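Local coordinates for protein LEOA (Escherichia coli, PDB 4AUR) that belongs to the bacterial dynamins of enterotoxigenic Escherichia coli and probably binds and hydrolyses GTP through a P-loop GTPase domain carried on a long helical stalk, at residues E26-E30 / M31-I35; A200-K203 / G204-R208; H243-R247 / S248-D252; G326-F329 / E330-L334; K461-G464 / S465-K468. All coordinates share one frame; numbering follows the deposited sequence.

Overall arrangement
All five contacts are local, made along or at the ends of helices. Contacts 1 to 4 each have two or three buried residues beside an open side; contact 5 has none and lies at the surface. Contacts 2 and 3 share one end of the elongated chain, around the GTPase sheet; contacts 4 and 5 share the other, both against helix 489-518. Contact 1 lies nearer the middle, with centres about 51 Å from contact 2 and 67 Å from contact 4. Chemistry follows place: contacts 2 and 4 are regular helix with a leucine pair turned inward, contact 1 ends a helix, contact 3 joins two helices through a serine and an arginine, and contact 5 is a single helical turn.

Contact 1: residues E26-E30 / M31-I35; sequences EMLGE and MGINI
Leu28 and Ile33 meet at the C-terminal end of helix 3-30, where the chain closes in a Schellman motif. The tight part gathers round the carbonyl of Leu28. Its O atom accepts from Ile33 N at 3.1 Å, in a fairly straight bond, and also from Met31 N at 2.8 Å; the two donors come from opposite faces of the carbonyl plane, so both sides of this oxygen are gripped. Gly32 N closes the inner turn on Gly29 O at 2.9 Å. The positive phi of Gly32, 78°, turns the chain out of the helix and brings Ile33 back alongside the last helical turn. There Ile33 CB packs on Leu28 CB at 4.0 Å, the apolar pairing that commonly accompanies this motif, and Ile35 CD1 reaches the same Leu28 CB at 4.1 Å. Ile35 CG1 also lies over the backbone of Gly29, 4.0 Å from Gly29 CA. Met31, a selenomethionine, holds its CG between the backbone N and the carbonyl carbon (chi1 56°), which lays CG against the helix-end carbonyls; the chain then leads off, its selenium passing Leu28 CD2 at 4.4 Å. The other side is looser. Glu30 keeps only its CB and CG near the turn and sends its carboxylate away, and Gly32 is exposed. Met27, on another side of the helix, rests on Ile559 and Leu563 of helix 547-567, while Met31 touches Ala289 and Ile33 touches Arg285 of helix 275-343. The turn therefore sits between two helices from distant parts of the chain.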
# COMPACT_ATOMS: atom_id res chain seq x y z
N GLU A 26 -2.02 20.15 5.57
CA GLU A 26 -0.62 20.54 5.51
C GLU A 26 0.26 19.46 4.86
O GLU A 26 1.24 19.78 4.20
CB GLU A 26 -0.08 20.83 6.92
CG GLU A 26 -0.64 22.06 7.59
CD GLU A 26 0.01 22.34 8.94
OE1 GLU A 26 0.36 21.38 9.67
OE2 GLU A 26 0.17 23.54 9.28
N MSE A 27 -0.07 18.19 5.07
CA MSE A 27 0.74 17.09 4.54
C MSE A 27 0.47 16.91 3.08
O MSE A 27 1.41 16.72 2.33
CB MSE A 27 0.48 15.81 5.29
CG MSE A 27 0.94 15.96 6.72
SE MSE A 27 2.90 16.02 6.88
CE MSE A 27 3.26 17.96 6.79
N LEU A 28 -0.78 16.96 2.65
CA LEU A 28 -1.09 16.97 1.21
C LEU A 28 -0.35 18.11 0.52
O LEU A 28 0.28 17.92 -0.52
CB LEU A 28 -2.59 17.12 0.95
CG LEU A 28 -3.49 16.03 1.51
CD1 LEU A 28 -4.93 16.30 1.17
CD2 LEU A 28 -3.12 14.66 1.00
N GLY A 29 -0.42 19.30 1.09
CA GLY A 29 0.30 20.43 0.53
C GLY A 29 1.75 20.04 0.37
O GLY A 29 2.38 20.32 -0.64
N GLU A 30 2.27 19.33 1.36
CA GLU A 30 3.65 18.95 1.34
C GLU A 30 3.99 17.98 0.20
O GLU A 30 5.12 17.95 -0.24
CB GLU A 30 4.04 18.36 2.67
CG GLU A 30 5.53 18.18 2.87
CD GLU A 30 6.29 19.48 3.03
OE1 GLU A 30 5.84 20.36 3.80
OE2 GLU A 30 7.36 19.58 2.38
N MSE A 31 3.02 17.22 -0.30
CA MSE A 31 3.25 16.31 -1.42
C MSE A 31 2.72 16.94 -2.69
O MSE A 31 2.48 16.26 -3.69
CB MSE A 31 2.77 14.89 -1.09
CG MSE A 31 1.34 14.78 -0.67
SE MSE A 31 0.89 13.08 0.23
CE MSE A 31 0.60 12.18 -1.48
N GLY A 32 2.61 18.27 -2.69
CA GLY A 32 2.38 19.05 -3.90
C GLY A 32 0.96 19.02 -4.37
O GLY A 32 0.68 19.28 -5.52
N ILE A 33 0.04 18.72 -3.47
CA ILE A 33 -1.37 18.65 -3.81
C ILE A 33 -2.04 19.97 -3.49
O ILE A 33 -1.51 20.74 -2.69
CB ILE A 33 -2.01 17.49 -3.04
CG1 ILE A 33 -1.29 16.19 -3.45
CG2 ILE A 33 -3.51 17.44 -3.29
CD1 ILE A 33 -1.88 14.92 -2.94
N ASN A 34 -3.18 20.22 -4.16
CA ASN A 34 -3.87 21.54 -4.24
C ASN A 34 -3.97 22.41 -2.98
O ASN A 34 -3.24 23.39 -2.85
CB ASN A 34 -5.30 21.36 -4.84
CG ASN A 34 -6.02 22.71 -5.09
OD1 ASN A 34 -5.42 23.79 -4.95
ND2 ASN A 34 -7.30 22.64 -5.47
N ILE A 35 -4.90 22.04 -2.10
CA ILE A 35 -5.31 22.85 -0.92
C ILE A 35 -6.23 24.07 -1.23
O ILE A 35 -7.14 24.38 -0.45
CB ILE A 35 -4.09 23.28 -0.03
CG1 ILE A 35 -3.35 22.08 0.52
CG2 ILE A 35 -4.54 24.14 1.15
CD1 ILE A 35 -4.22 20.87 0.69

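Contact 2: residues A200-K203 / G204-R208; sequences ANLK and GKLQR
The carboxamide of Asn201 turns its oxygen to CE of Lys205, one turn further along helix 188-209, an alpha-helix of the P-loop GTPase domain. It is the amide oxygen that makes the approach: OD1 of Asn201 lies 3.1 Å from CE of Lys205, and the methylene stands out of the amide plane, neither flat on it nor level with it. The nitrogen ND2 is further from the same carbon. In Lys205 the chain is extended from CG onward (chi2 -174°), which lays CE and NZ beside the Asn201 amide oxygen, with NZ hydrogen-bonded to the backbone O of Pro150. Beneath these side chains the backbone keeps regular i to i+4 bonds. Lys205 N reaches Asn201 O at 3.1 Å, and Gly204 N reaches Ala200 O at 3.2 Å. Gln207 N to Lys203 O, 3.0 Å, continues this pattern, and CB of Gln207 leans on the same Lys203 oxygen while its amide end leads off.

On another flank the helix turns its leucines inward. Leu202 lies among Leu151, Phe174, Ile176 and Ile222, and Leu206 also covers Phe174; these partners belong largely to strands 172-177 and 221-224, so this is a helix laid on the central sheet of the domain. Between the two leucines the side chains cross obliquely. Leu202 holds CG anti to the backbone N (chi1 -179°), beside its carbonyl carbon and so on the side of the following turn, where CG of Leu202 comes 3.8 Å from CD1 of Leu206.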
# COMPACT_ATOMS: atom_id res chain seq x y z
N ALA A 200 -44.90 0.26 20.06
CA ALA A 200 -45.22 -0.44 18.83
C ALA A 200 -46.29 0.26 18.03
O ALA A 200 -46.21 0.32 16.82
CB ALA A 200 -45.64 -1.86 19.13
N ASN A 201 -47.32 0.76 18.71
CA ASN A 201 -48.41 1.48 18.07
C ASN A 201 -47.94 2.73 17.36
O ASN A 201 -48.19 2.89 16.16
CB ASN A 201 -49.46 1.86 19.11
CG ASN A 201 -50.73 2.40 18.48
OD1 ASN A 201 -51.14 3.51 18.76
ND2 ASN A 201 -51.35 1.60 17.61
N LEU A 202 -47.26 3.60 18.10
CA LEU A 202 -46.68 4.83 17.54
C LEU A 202 -45.71 4.55 16.43
O LEU A 202 -45.60 5.32 15.47
CB LEU A 202 -45.94 5.61 18.62
CG LEU A 202 -45.30 6.92 18.16
CD1 LEU A 202 -46.36 7.87 17.63
CD2 LEU A 202 -44.57 7.56 19.31
N LYS A 203 -44.98 3.46 16.57
CA LYS A 203 -44.04 3.05 15.53
C LYS A 203 -44.79 2.86 14.23
O LYS A 203 -44.37 3.36 13.20
CB LYS A 203 -43.31 1.77 15.95
CG LYS A 203 -42.09 1.43 15.12
CD LYS A 203 -41.12 0.53 15.89
CE LYS A 203 -40.23 1.33 16.84
NZ LYS A 203 -39.21 0.47 17.52
N GLY A 204 -45.93 2.20 14.29
CA GLY A 204 -46.73 1.98 13.10
C GLY A 204 -47.34 3.22 12.48
O GLY A 204 -47.34 3.36 11.26
N LYS A 205 -47.86 4.13 13.29
CA LYS A 205 -48.34 5.42 12.77
C LYS A 205 -47.25 6.29 12.15
O LYS A 205 -47.51 7.09 11.26
CB LYS A 205 -49.01 6.24 13.87
CG LYS A 205 -50.09 5.49 14.63
CD LYS A 205 -50.79 6.40 15.59
CE LYS A 205 -51.69 5.62 16.49
NZ LYS A 205 -52.36 6.55 17.46
N LEU A 206 -46.02 6.20 12.64
CA LEU A 206 -44.99 7.07 12.11
C LEU A 206 -44.59 6.49 10.80
O LEU A 206 -44.46 7.21 9.83
CB LEU A 206 -43.79 7.18 13.04
CG LEU A 206 -44.06 7.88 14.37
CD1 LEU A 206 -42.87 7.70 15.30
CD2 LEU A 206 -44.36 9.36 14.16
N GLN A 207 -44.43 5.17 10.77
CA GLN A 207 -43.95 4.54 9.56
C GLN A 207 -44.87 4.85 8.41
O GLN A 207 -44.43 4.99 7.26
CB GLN A 207 -43.77 3.04 9.75
CG GLN A 207 -44.80 2.15 9.08
CD GLN A 207 -44.55 1.97 7.61
OE1 GLN A 207 -45.47 2.02 6.80
NE2 GLN A 207 -43.30 1.78 7.25
N ARG A 208 -46.14 5.00 8.71
CA ARG A 208 -47.15 5.15 7.68
C ARG A 208 -47.37 6.60 7.32
O ARG A 208 -47.80 6.91 6.22
CB ARG A 208 -48.46 4.49 8.15
CG ARG A 208 -49.48 4.17 7.07
CD ARG A 208 -48.96 3.37 5.86
NE ARG A 208 -48.37 2.05 6.15
CZ ARG A 208 -48.33 1.03 5.28
NH1 ARG A 208 -48.87 1.14 4.08
NH2 ARG A 208 -47.76 -0.14 5.62

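Contact 3: residues H243-R247 / S248-D252; sequences HYESR and SRIND
Ser248 packs against one face of the Tyr244 ring where helix 241-248 ends and the next helix begins. Its CB is 4.0 Å from the ring centroid, a CH-pi contact, and OG stands over the centre of that face. That hydroxyl donates to Tyr244 O at 2.8 Å and accepts from Ile250 N at 3.1 Å, the second bond forming an ST turn. Ser248 N also binds Tyr244 O, nearly along the C=O axis, so one carbonyl is held by both the amide and the hydroxyl.

Arg249, at positive phi, can be followed outward. CB starts away from the preceding helix; a bend at chi2 (74°) swings the chain back, and CD comes within 3.3 Å of Arg247 O. Beyond it, CZ passes near Ser246 O, which lies over one face of the guanidinium. At the tip, NH1 donates to Arg247 O at 2.9 Å, the oxygen lying in the guanidinium plane; NH1 is also hydrogen-bonded to Leu185 O.

The guanidinium also makes a cation-pi contact with Phe191 of helix 188-209. Tyr244 OH bonds to Ser227 O, and both Tyr244 and Ile250 rest on Ala72 of helix 66-74, whose start probably belongs to the P-loop.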
# COMPACT_ATOMS: atom_id res chain seq x y z
N HIS A 243 -37.36 10.13 44.12
CA HIS A 243 -38.63 9.42 44.03
C HIS A 243 -39.24 9.66 42.66
O HIS A 243 -39.75 8.74 42.01
CB HIS A 243 -39.58 9.86 45.14
CG HIS A 243 -40.68 8.87 45.40
ND1 HIS A 243 -42.01 9.20 45.32
CD2 HIS A 243 -40.63 7.55 45.71
CE1 HIS A 243 -42.74 8.13 45.58
NE2 HIS A 243 -41.93 7.12 45.82
N TYR A 244 -39.17 10.91 42.22
CA TYR A 244 -39.68 11.33 40.93
C TYR A 244 -39.06 10.61 39.73
O TYR A 244 -39.78 10.23 38.80
CB TYR A 244 -39.43 12.83 40.81
CG TYR A 244 -39.56 13.38 39.43
CD1 TYR A 244 -40.80 13.72 38.91
CD2 TYR A 244 -38.44 13.61 38.65
CE1 TYR A 244 -40.92 14.26 37.65
CE2 TYR A 244 -38.55 14.15 37.38
CZ TYR A 244 -39.80 14.47 36.89
OH TYR A 244 -39.91 15.01 35.64
N GLU A 245 -37.74 10.44 39.75
CA GLU A 245 -37.01 9.80 38.65
C GLU A 245 -37.41 8.35 38.41
O GLU A 245 -37.45 7.89 37.26
CB GLU A 245 -35.50 9.87 38.88
CG GLU A 245 -34.93 11.25 38.62
CD GLU A 245 -33.45 11.35 38.92
OE1 GLU A 245 -32.79 10.29 39.07
OE2 GLU A 245 -32.94 12.48 39.02
N SER A 246 -37.69 7.63 39.49
CA SER A 246 -38.09 6.23 39.40
C SER A 246 -39.50 6.12 38.84
O SER A 246 -39.83 5.14 38.18
CB SER A 246 -38.03 5.57 40.79
OG SER A 246 -36.76 5.75 41.40
N ARG A 247 -40.32 7.13 39.10
CA ARG A 247 -41.71 7.14 38.67
C ARG A 247 -41.87 7.69 37.27
O ARG A 247 -42.45 7.03 36.40
CB ARG A 247 -42.56 7.95 39.64
CG ARG A 247 -42.56 7.37 41.05
CD ARG A 247 -43.90 7.47 41.76
NE ARG A 247 -43.91 6.61 42.95
CZ ARG A 247 -44.94 6.48 43.78
NH1 ARG A 247 -46.08 7.15 43.58
NH2 ARG A 247 -44.84 5.67 44.83
N SER A 248 -41.33 8.88 37.03
CA SER A 248 -41.49 9.54 35.75
C SER A 248 -40.78 8.81 34.59
O SER A 248 -41.16 8.95 33.45
CB SER A 248 -40.94 10.94 35.86
OG SER A 248 -39.56 10.85 36.05
N ARG A 249 -39.76 8.03 34.91
CA ARG A 249 -38.87 7.43 33.90
C ARG A 249 -38.14 8.46 33.05
O ARG A 249 -37.66 8.14 31.97
CB ARG A 249 -39.60 6.41 33.02
CG ARG A 249 -39.61 5.00 33.58
CD ARG A 249 -40.59 4.92 34.73
NE ARG A 249 -40.87 3.54 35.14
CZ ARG A 249 -41.75 3.20 36.08
NH1 ARG A 249 -42.46 4.13 36.72
NH2 ARG A 249 -41.93 1.92 36.38
N ILE A 250 -38.01 9.68 33.58
CA ILE A 250 -37.31 10.76 32.90
C ILE A 250 -35.86 10.42 32.59
O ILE A 250 -35.30 10.95 31.67
CB ILE A 250 -37.36 12.06 33.72
CG1 ILE A 250 -37.04 13.27 32.86
CG2 ILE A 250 -36.40 12.00 34.89
CD1 ILE A 250 -38.18 13.64 31.93
N ASN A 251 -35.24 9.55 33.37
CA ASN A 251 -33.88 9.13 33.08
C ASN A 251 -33.77 8.42 31.72
O ASN A 251 -32.78 8.59 30.99
CB ASN A 251 -33.33 8.27 34.22
CG ASN A 251 -32.72 9.10 35.36
OD1 ASN A 251 -32.90 10.33 35.45
ND2 ASN A 251 -31.98 8.43 36.23
N ASP A 252 -34.79 7.64 31.35
CA ASP A 252 -34.83 7.02 30.03
C ASP A 252 -34.72 8.09 28.92
O ASP A 252 -34.07 7.85 27.91
CB ASP A 252 -36.11 6.18 29.85
CG ASP A 252 -36.20 4.99 30.84
OD1 ASP A 252 -35.15 4.45 31.23
OD2 ASP A 252 -37.31 4.60 31.23

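Contact 4: residues G326-F329 / E330-L334; sequences GELF and EELNL
Leu328 and Leu332 form the apolar side of two successive turns toward the C-terminal end of the long helix 275-343. Backbone bonds come first. Glu330 N reaches Gly326 O at 2.7 Å, Glu331 N reaches Glu327 O at 2.9 Å, and Leu332 N and Asn333 N bind Leu328 O and Phe329 O, each at 3.0 Å. All four are i to i+4 bonds, so the helix is unbroken here.

Apolar contact is carried by the two leucines. Leu328 holds CG opposite its backbone N (chi1 174°), while Leu332 points CG away from its carbonyl carbon (chi1 -67°); the two chains thus converge, with Leu328 CG 4.0 Å from Leu332 CD1. Leu328 CD1 meets Leu332 CG at 4.1 Å, so the pair touches through branch and branch point alike.

Among the aromatic and polar groups, the Phe329 ring lies beside the start of the next turn, with its CD2 near Glu330 N and its far end, CZ, obliquely approaching Asn333 OD1 at 4.3 Å. It also meets the ring of Tyr515 edge-to-face. Glu330 runs extended along Gly326 O, keeping its methylenes against the backbone. The carboxylates of Glu327 and Glu330 remain well apart, OE2 to OE2 6.6 Å, a spacing at which their like charges would probably repel only modestly.

Two helices pack against this part of the helix. Helix 489-518 lies against Leu328 and Phe329 through Leu518, against Leu332 through Ile514 and against Asn333 through Tyr515. Helix 368-408 supplies Phe381 to Leu328 and Ser377 to Leu332, placing the leucine pair within the helical bundle of the stalk.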
# COMPACT_ATOMS: atom_id res chain seq x y z
N GLY A 326 40.34 -22.96 -13.11
CA GLY A 326 41.35 -23.69 -12.37
C GLY A 326 41.31 -25.17 -12.65
O GLY A 326 42.34 -25.77 -12.91
N GLU A 327 40.12 -25.76 -12.59
CA GLU A 327 39.94 -27.13 -13.05
C GLU A 327 40.49 -27.30 -14.47
O GLU A 327 41.14 -28.31 -14.77
CB GLU A 327 38.47 -27.55 -12.98
CG GLU A 327 37.95 -27.75 -11.55
CD GLU A 327 36.42 -27.69 -11.47
OE1 GLU A 327 35.74 -27.86 -12.51
OE2 GLU A 327 35.91 -27.46 -10.35
N LEU A 328 40.25 -26.32 -15.33
CA LEU A 328 40.73 -26.39 -16.70
C LEU A 328 42.23 -26.42 -16.72
O LEU A 328 42.83 -27.21 -17.41
CB LEU A 328 40.29 -25.21 -17.52
CG LEU A 328 40.93 -25.23 -18.92
CD1 LEU A 328 40.45 -26.45 -19.67
CD2 LEU A 328 40.65 -23.98 -19.72
N PHE A 329 42.81 -25.52 -15.96
CA PHE A 329 44.24 -25.48 -15.80
C PHE A 329 44.80 -26.79 -15.23
O PHE A 329 45.82 -27.27 -15.68
CB PHE A 329 44.60 -24.33 -14.88
CG PHE A 329 46.02 -24.30 -14.50
CD1 PHE A 329 46.96 -23.75 -15.35
CD2 PHE A 329 46.44 -24.86 -13.31
CE1 PHE A 329 48.29 -23.72 -15.00
CE2 PHE A 329 47.76 -24.86 -12.95
CZ PHE A 329 48.69 -24.29 -13.80
N GLU A 330 44.15 -27.35 -14.22
CA GLU A 330 44.61 -28.58 -13.65
C GLU A 330 44.65 -29.63 -14.74
O GLU A 330 45.60 -30.41 -14.84
CB GLU A 330 43.71 -29.04 -12.50
CG GLU A 330 43.93 -28.31 -11.17
CD GLU A 330 42.90 -28.63 -10.11
OE1 GLU A 330 42.52 -29.81 -9.94
OE2 GLU A 330 42.46 -27.71 -9.42
N GLU A 331 43.62 -29.66 -15.57
CA GLU A 331 43.48 -30.73 -16.58
C GLU A 331 44.54 -30.58 -17.66
O GLU A 331 45.10 -31.57 -18.08
CB GLU A 331 42.07 -30.73 -17.18
CG GLU A 331 41.91 -31.44 -18.51
CD GLU A 331 40.46 -31.51 -18.95
OE1 GLU A 331 39.58 -31.72 -18.08
OE2 GLU A 331 40.17 -31.36 -20.16
N LEU A 332 44.78 -29.35 -18.10
CA LEU A 332 45.79 -29.08 -19.12
C LEU A 332 47.21 -29.32 -18.62
O LEU A 332 48.07 -29.66 -19.41
CB LEU A 332 45.68 -27.64 -19.61
CG LEU A 332 44.45 -27.21 -20.38
CD1 LEU A 332 44.47 -25.72 -20.64
CD2 LEU A 332 44.35 -27.95 -21.69
N ASN A 333 47.44 -29.13 -17.33
CA ASN A 333 48.75 -29.31 -16.75
C ASN A 333 49.10 -30.81 -16.64
O ASN A 333 50.23 -31.21 -16.91
CB ASN A 333 48.83 -28.63 -15.38
CG ASN A 333 50.24 -28.14 -15.06
OD1 ASN A 333 50.88 -27.40 -15.84
ND2 ASN A 333 50.72 -28.51 -13.88
N LEU A 334 48.14 -31.65 -16.28
CA LEU A 334 48.35 -33.09 -16.35
C LEU A 334 48.66 -33.54 -17.78
O LEU A 334 49.56 -34.33 -18.01
CB LEU A 334 47.13 -33.85 -15.85
CG LEU A 334 47.07 -33.98 -14.34
CD1 LEU A 334 45.66 -34.32 -13.90
CD2 LEU A 334 48.07 -35.03 -13.86

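Contact 5: residues K461-G464 / S465-K468; sequences KLAG and SIAK
Ala463 O takes the amides of both Ile466 and Ala467, and so starts a single, weakly bonded helical turn that follows a loop. Leu462 and Ala463 are extended (psi of Ala463 144°); at Gly464 the backbone enters helical angles, and the chain passes into the turn. Ala467 N comes to Ala463 O at 2.7 Å, close to the direction in which the carbonyl points, whereas Ile466 N arrives at 2.9 Å from well above the carbonyl plane. Another bond, Ala467 N to Gly464 O at 3.2 Å, is weak. The oxygen of Ala463 is thus shared by an i to i+4 and an i to i+3 interaction at the first turn.

The side chains that cross the turn are all apolar. Ile466 places CG2 anti to its backbone N, so that this methyl faces back to Leu462, while its CD1 is directed to Ala463 CB, 4.1 Å away. Ala467 CB rests against Ala463 O at 3.4 Å. Leu462 and Ile466 stand roughly at right angles to one another and both lean on Ser502 of helix 489-518, with Ile466 also on Val499; Ser465 touches Glu498 of the same helix. Lys468 follows, its NZ salt-bridged to Glu495 and hydrogen-bonded to Tyr487 OH. In the loop-to-helix pairing itself, Ile466 CG2 faces both methyls of Leu462, 3.8 Å from CD2 and 4.0 Å from CD1.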
# COMPACT_ATOMS: atom_id res chain seq x y z
N LYS A 461 55.78 -27.77 -39.21
CA LYS A 461 56.62 -28.60 -40.09
C LYS A 461 57.82 -29.07 -39.31
O LYS A 461 58.36 -28.32 -38.50
CB LYS A 461 57.11 -27.81 -41.30
CG LYS A 461 56.11 -27.76 -42.44
CD LYS A 461 56.37 -26.58 -43.36
CE LYS A 461 55.15 -26.25 -44.22
NZ LYS A 461 55.15 -24.83 -44.67
N LEU A 462 58.23 -30.30 -39.55
CA LEU A 462 59.41 -30.85 -38.88
C LEU A 462 60.65 -30.47 -39.65
O LEU A 462 60.62 -30.38 -40.88
CB LEU A 462 59.33 -32.37 -38.79
CG LEU A 462 58.96 -32.95 -37.43
CD1 LEU A 462 59.21 -34.45 -37.43
CD2 LEU A 462 59.72 -32.29 -36.28
N ALA A 463 61.74 -30.26 -38.93
CA ALA A 463 63.01 -29.96 -39.57
C ALA A 463 63.41 -31.15 -40.45
O ALA A 463 63.13 -32.30 -40.10
CB ALA A 463 64.08 -29.70 -38.53
N GLY A 464 64.03 -30.87 -41.60
CA GLY A 464 64.54 -31.94 -42.47
C GLY A 464 65.39 -32.94 -41.70
O GLY A 464 65.24 -34.16 -41.86
N SER A 465 66.27 -32.42 -40.85
CA SER A 465 67.14 -33.22 -39.97
C SER A 465 66.37 -34.19 -39.08
O SER A 465 66.86 -35.28 -38.79
CB SER A 465 67.99 -32.29 -39.09
OG SER A 465 68.69 -33.00 -38.07
N ILE A 466 65.19 -33.77 -38.64
CA ILE A 466 64.36 -34.57 -37.73
C ILE A 466 63.29 -35.39 -38.49
O ILE A 466 62.76 -36.37 -37.97
CB ILE A 466 63.75 -33.66 -36.64
CG1 ILE A 466 64.89 -32.98 -35.85
CG2 ILE A 466 62.85 -34.44 -35.70
CD1 ILE A 466 64.49 -31.76 -35.05
N ALA A 467 63.02 -35.01 -39.73
CA ALA A 467 62.08 -35.74 -40.56
C ALA A 467 62.55 -37.15 -40.95
O ALA A 467 61.74 -38.00 -41.29
CB ALA A 467 61.78 -34.94 -41.82
N LYS A 468 63.87 -37.37 -40.90
CA LYS A 468 64.47 -38.65 -41.33
C LYS A 468 64.36 -39.76 -40.29
O LYS A 468 64.58 -40.92 -40.61
CB LYS A 468 65.94 -38.44 -41.69
CG LYS A 468 66.85 -38.21 -40.49
CD LYS A 468 68.09 -37.41 -40.87
CE LYS A 468 69.08 -37.33 -39.73
NZ LYS A 468 70.06 -36.22 -39.94